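Local coordinates for conserved protein (Methanothermobacter thermautotrophicus, PDB 2WNY) that is of unknown function but belongs to an RNA-binding protein family and is linked to the archaeal exosome superoperon, so it probably binds RNA, at residues 77-91 / 127-140. The protein carries 1 engineered substitution. Sequence-based numbering, arbitrary orientation.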
# COMPACT_ATOMS: atom_id res chain seq x y z
N ARG A 77 13.74 -4.82 -3.74
CA ARG A 77 15.02 -4.89 -4.46
C ARG A 77 15.10 -6.26 -5.12
O ARG A 77 14.92 -7.28 -4.44
CB ARG A 77 16.18 -4.69 -3.46
CG ARG A 77 17.63 -4.93 -3.97
CD ARG A 77 18.18 -3.78 -4.80
NE ARG A 77 18.11 -2.49 -4.11
CZ ARG A 77 18.41 -1.31 -4.67
NH1 ARG A 77 18.81 -1.24 -5.94
NH2 ARG A 77 18.30 -0.20 -3.95
N GLY A 78 15.30 -6.28 -6.44
CA GLY A 78 15.40 -7.51 -7.23
C GLY A 78 14.13 -8.34 -7.33
O GLY A 78 14.17 -9.50 -7.72
N ARG A 79 13.00 -7.75 -6.98
CA ARG A 79 11.74 -8.46 -7.03
C ARG A 79 10.77 -7.73 -7.96
O ARG A 79 9.54 -7.73 -7.73
CB ARG A 79 11.16 -8.59 -5.61
CG ARG A 79 11.90 -9.59 -4.74
CD ARG A 79 11.41 -9.58 -3.32
NE ARG A 79 10.03 -10.05 -3.21
CZ ARG A 79 9.34 -10.13 -2.07
NH1 ARG A 79 9.89 -9.76 -0.92
NH2 ARG A 79 8.10 -10.58 -2.08
N MET A 80 11.31 -7.11 -9.00
CA MET A 80 10.48 -6.26 -9.86
C MET A 80 9.44 -7.08 -10.61
O MET A 80 8.30 -6.64 -10.79
CB MET A 80 11.34 -5.42 -10.82
CG MET A 80 10.56 -4.46 -11.71
SD MET A 80 9.60 -3.19 -10.83
CE MET A 80 8.62 -2.55 -12.18
N ASP A 81 9.81 -8.30 -11.00
CA ASP A 81 8.92 -9.19 -11.73
C ASP A 81 7.63 -9.54 -10.95
O ASP A 81 6.64 -9.94 -11.54
CB ASP A 81 9.67 -10.45 -12.15
CG ASP A 81 10.04 -11.33 -10.97
OD1 ASP A 81 10.25 -10.81 -9.85
OD2 ASP A 81 10.13 -12.56 -11.17
N GLU A 82 7.65 -9.35 -9.62
CA GLU A 82 6.47 -9.54 -8.79
C GLU A 82 5.54 -8.32 -8.79
O GLU A 82 4.42 -8.38 -8.28
CB GLU A 82 6.87 -9.85 -7.34
CG GLU A 82 7.50 -11.22 -7.13
CD GLU A 82 7.85 -11.47 -5.67
OE1 GLU A 82 6.93 -11.48 -4.82
OE2 GLU A 82 9.05 -11.66 -5.38
N LEU A 83 6.01 -7.21 -9.35
CA LEU A 83 5.26 -5.95 -9.28
C LEU A 83 4.81 -5.47 -10.64
O LEU A 83 3.84 -4.72 -10.75
CB LEU A 83 6.09 -4.86 -8.59
CG LEU A 83 6.57 -5.08 -7.15
CD1 LEU A 83 7.37 -3.88 -6.69
CD2 LEU A 83 5.40 -5.34 -6.17
N GLU A 84 5.52 -5.91 -11.68
CA GLU A 84 5.38 -5.42 -13.05
C GLU A 84 3.95 -5.39 -13.58
O GLU A 84 3.58 -4.51 -14.36
CB GLU A 84 6.26 -6.24 -14.00
CG GLU A 84 7.75 -5.97 -13.83
CD GLU A 84 8.64 -6.77 -14.78
OE1 GLU A 84 8.46 -8.01 -14.88
OE2 GLU A 84 9.52 -6.15 -15.40
N ASP A 85 3.15 -6.37 -13.16
CA ASP A 85 1.78 -6.51 -13.66
C ASP A 85 0.77 -5.81 -12.76
O ASP A 85 -0.42 -5.77 -13.06
CB ASP A 85 1.43 -7.99 -13.85
CG ASP A 85 1.88 -8.84 -12.68
OD1 ASP A 85 1.35 -8.65 -11.57
OD2 ASP A 85 2.77 -9.69 -12.89
N ARG A 86 1.25 -5.24 -11.66
CA ARG A 86 0.37 -4.57 -10.70
C ARG A 86 0.21 -3.07 -10.97
O ARG A 86 -0.47 -2.38 -10.21
CB ARG A 86 0.86 -4.80 -9.27
CG ARG A 86 1.00 -6.26 -8.86
CD ARG A 86 1.54 -6.34 -7.45
NE ARG A 86 2.25 -7.59 -7.19
CZ ARG A 86 1.88 -8.51 -6.30
NH1 ARG A 86 0.80 -8.33 -5.55
NH2 ARG A 86 2.60 -9.61 -6.16
N PHE A 87 0.81 -2.57 -12.04
CA PHE A 87 0.69 -1.16 -12.43
C PHE A 87 -0.55 -0.96 -13.30
O PHE A 87 -0.84 -1.82 -14.13
CB PHE A 87 1.92 -0.73 -13.26
CG PHE A 87 3.18 -0.59 -12.46
CD1 PHE A 87 3.61 0.66 -12.02
CD2 PHE A 87 3.96 -1.71 -12.16
CE1 PHE A 87 4.80 0.80 -11.30
CE2 PHE A 87 5.14 -1.59 -11.42
CZ PHE A 87 5.56 -0.33 -10.99
N ASP A 88 -1.24 0.17 -13.17
CA ASP A 88 -2.34 0.47 -14.11
C ASP A 88 -1.87 1.30 -15.31
O ASP A 88 -0.67 1.58 -15.45
CB ASP A 88 -3.56 1.09 -13.40
CG ASP A 88 -3.31 2.53 -12.90
OD1 ASP A 88 -2.26 3.12 -13.21
OD2 ASP A 88 -4.21 3.06 -12.21
N GLU A 89 -2.81 1.69 -16.17
CA GLU A 89 -2.49 2.47 -17.38
C GLU A 89 -2.14 3.93 -17.07
O GLU A 89 -1.65 4.65 -17.95
CB GLU A 89 -3.63 2.38 -18.42
CG GLU A 89 -5.06 2.54 -17.83
CD GLU A 89 -6.15 2.80 -18.88
OE1 GLU A 89 -5.82 3.07 -20.05
OE2 GLU A 89 -7.34 2.75 -18.51
N ASN A 90 -2.34 4.35 -15.82
CA ASN A 90 -2.22 5.76 -15.42
C ASN A 90 -1.04 6.13 -14.51
O ASN A 90 -1.03 7.22 -13.94
CB ASN A 90 -3.52 6.21 -14.73
CG ASN A 90 -4.65 6.41 -15.70
OD1 ASN A 90 -5.75 5.88 -15.50
ND2 ASN A 90 -4.41 7.18 -16.76
N GLY A 91 -0.06 5.25 -14.36
CA GLY A 91 1.09 5.55 -13.48
C GLY A 91 1.04 4.92 -12.09
O GLY A 91 2.06 4.88 -11.39
N ALA A 127 2.32 10.21 -17.47
CA ALA A 127 1.72 9.34 -16.46
C ALA A 127 1.15 8.10 -17.13
O ALA A 127 -0.06 7.99 -17.36
CB ALA A 127 0.64 10.10 -15.67
N LYS A 128 2.04 7.16 -17.46
CA LYS A 128 1.67 5.96 -18.21
C LYS A 128 2.35 4.73 -17.63
O LYS A 128 3.38 4.86 -16.94
CB LYS A 128 2.03 6.13 -19.69
CG LYS A 128 1.11 5.36 -20.65
CD LYS A 128 1.40 5.69 -22.12
CE LYS A 128 2.74 5.13 -22.60
NZ LYS A 128 2.76 4.89 -24.06
N ARG A 129 1.79 3.55 -17.88
CA ARG A 129 2.30 2.30 -17.29
C ARG A 129 3.80 2.11 -17.50
O ARG A 129 4.53 1.87 -16.53
CB ARG A 129 1.54 1.06 -17.79
CG ARG A 129 1.98 -0.22 -17.07
CD ARG A 129 1.43 -1.47 -17.72
NE ARG A 129 0.25 -1.98 -17.02
CZ ARG A 129 -1.00 -1.88 -17.46
NH1 ARG A 129 -1.28 -1.27 -18.61
NH2 ARG A 129 -2.00 -2.39 -16.74
N GLU A 130 4.25 2.22 -18.75
CA GLU A 130 5.65 1.93 -19.08
C GLU A 130 6.62 2.86 -18.34
O GLU A 130 7.68 2.41 -17.89
CB GLU A 130 5.89 1.94 -20.60
CG GLU A 130 5.74 3.32 -21.28
CD GLU A 130 6.26 3.35 -22.71
OE1 GLU A 130 6.49 2.27 -23.31
OE2 GLU A 130 6.45 4.47 -23.23
N VAL A 131 6.26 4.13 -18.23
CA VAL A 131 7.09 5.12 -17.56
C VAL A 131 7.19 4.78 -16.06
O VAL A 131 8.28 4.73 -15.50
CB VAL A 131 6.52 6.56 -17.76
CG1 VAL A 131 7.44 7.61 -17.15
CG2 VAL A 131 6.30 6.84 -19.25
N ALA A 132 6.04 4.51 -15.45
CA ALA A 132 5.99 4.16 -14.03
C ALA A 132 6.79 2.89 -13.74
O ALA A 132 7.60 2.86 -12.81
CB ALA A 132 4.54 4.01 -13.58
N VAL A 133 6.58 1.85 -14.56
CA VAL A 133 7.32 0.59 -14.46
C VAL A 133 8.84 0.84 -14.53
O VAL A 133 9.59 0.39 -13.65
CB VAL A 133 6.88 -0.39 -15.60
CG1 VAL A 133 7.88 -1.53 -15.76
CG2 VAL A 133 5.48 -0.93 -15.31
N GLU A 134 9.28 1.55 -15.56
CA GLU A 134 10.71 1.85 -15.73
C GLU A 134 11.28 2.55 -14.50
O GLU A 134 12.36 2.19 -14.02
CB GLU A 134 10.97 2.67 -17.00
CG GLU A 134 12.44 3.11 -17.19
CD GLU A 134 13.43 1.94 -17.22
OE1 GLU A 134 13.02 0.78 -17.41
OE2 GLU A 134 14.65 2.20 -17.06
N ASN A 135 10.54 3.53 -13.98
CA ASN A 135 10.98 4.33 -12.83
C ASN A 135 11.16 3.50 -11.57
O ASN A 135 12.14 3.68 -10.84
CB ASN A 135 10.01 5.48 -12.58
CG ASN A 135 10.17 6.59 -13.59
OD1 ASN A 135 11.10 6.60 -14.40
ND2 ASN A 135 9.24 7.53 -13.57
N ILE A 136 10.22 2.60 -11.32
CA ILE A 136 10.30 1.74 -10.14
C ILE A 136 11.40 0.68 -10.31
O ILE A 136 12.14 0.40 -9.35
CB ILE A 136 8.91 1.08 -9.82
CG1 ILE A 136 7.85 2.16 -9.48
CG2 ILE A 136 9.04 0.03 -8.69
CD1 ILE A 136 8.10 2.98 -8.19
N ARG A 137 11.52 0.12 -11.51
CA ARG A 137 12.54 -0.89 -11.78
C ARG A 137 13.94 -0.33 -11.52
O ARG A 137 14.81 -0.99 -10.92
CB ARG A 137 12.42 -1.41 -13.22
CG ARG A 137 13.28 -2.66 -13.52
CD ARG A 137 13.57 -2.77 -15.01
NE ARG A 137 14.19 -1.55 -15.51
CZ ARG A 137 15.48 -1.23 -15.40
NH1 ARG A 137 16.34 -2.06 -14.80
NH2 ARG A 137 15.92 -0.08 -15.89
N LYS A 138 14.16 0.91 -11.98
CA LYS A 138 15.40 1.64 -11.73
C LYS A 138 15.66 1.78 -10.22
O LYS A 138 16.79 1.61 -9.76
CB LYS A 138 15.34 3.03 -12.39
CG LYS A 138 16.64 3.83 -12.31
CD LYS A 138 17.77 3.16 -13.09
CE LYS A 138 19.09 3.89 -12.90
NZ LYS A 138 20.22 3.15 -13.52
N ILE A 139 14.60 2.08 -9.47
CA ILE A 139 14.71 2.24 -8.02
C ILE A 139 15.01 0.89 -7.34
O ILE A 139 15.81 0.84 -6.40
CB ILE A 139 13.45 2.93 -7.42
CG1 ILE A 139 13.41 4.41 -7.86
CG2 ILE A 139 13.44 2.82 -5.89
CD1 ILE A 139 12.01 5.11 -7.68
N LEU A 140 14.40 -0.18 -7.85
CA LEU A 140 14.59 -1.52 -7.31
C LEU A 140 15.84 -2.24 -7.83
O LEU A 140 16.12 -3.37 -7.42
CB LEU A 140 13.35 -2.38 -7.58
CG LEU A 140 12.07 -1.91 -6.89
CD1 LEU A 140 10.91 -2.87 -7.17
CD2 LEU A 140 12.28 -1.69 -5.38
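V133 CG2 covers one face of the F87 ring in a CH-pi contact, 3.8 Å from the centroid of the F87 ring and 20° off the normal. I136 CG1 meets the ring edge in plane, 3.7 Å from F87 CZ. A132 CB packs against F87 CD1, and A132 C lies oblique to the ring near CE1. The CG of F87 lies anti to its carbonyl carbon (chi1 -72°), which sets the ring against the side of helix 129-139. The second flat group is the R129 guanidinium. R129 NE and NH2 both make weak, bent hydrogen bonds to F87 O, at 3.1 and 2.9 Å. The R129 chain runs extended as far as CD; the turn at chi3 then lays one face of the guanidinium over the D88-E89 backbone. The R77 guanidinium has I139 O over one face. D88 to G91 form a type I beta turn, and D88 OD1 accepts from N90 N in an Asx turn. The contact joins the C-terminal helix to the connection between helix 62-76 and strand 92-98, a strand of the antiparallel sheet. M80 continues the apolar seam. Its CG packs on R137 CG, the two side chains crossing at about a right angle. The bend at chi2 brings SD to I136 CG2 and L140 CD1; an extended chi3 then takes CE to V133 CG1. L140 CD1 also meets L83 CD1 at 3.7 Å. Both leucines touch F72 of helix 62-76. At the last modelled residue, G78 N donates to L140 O at 3.2 Å, a fairly straight bond of 160°.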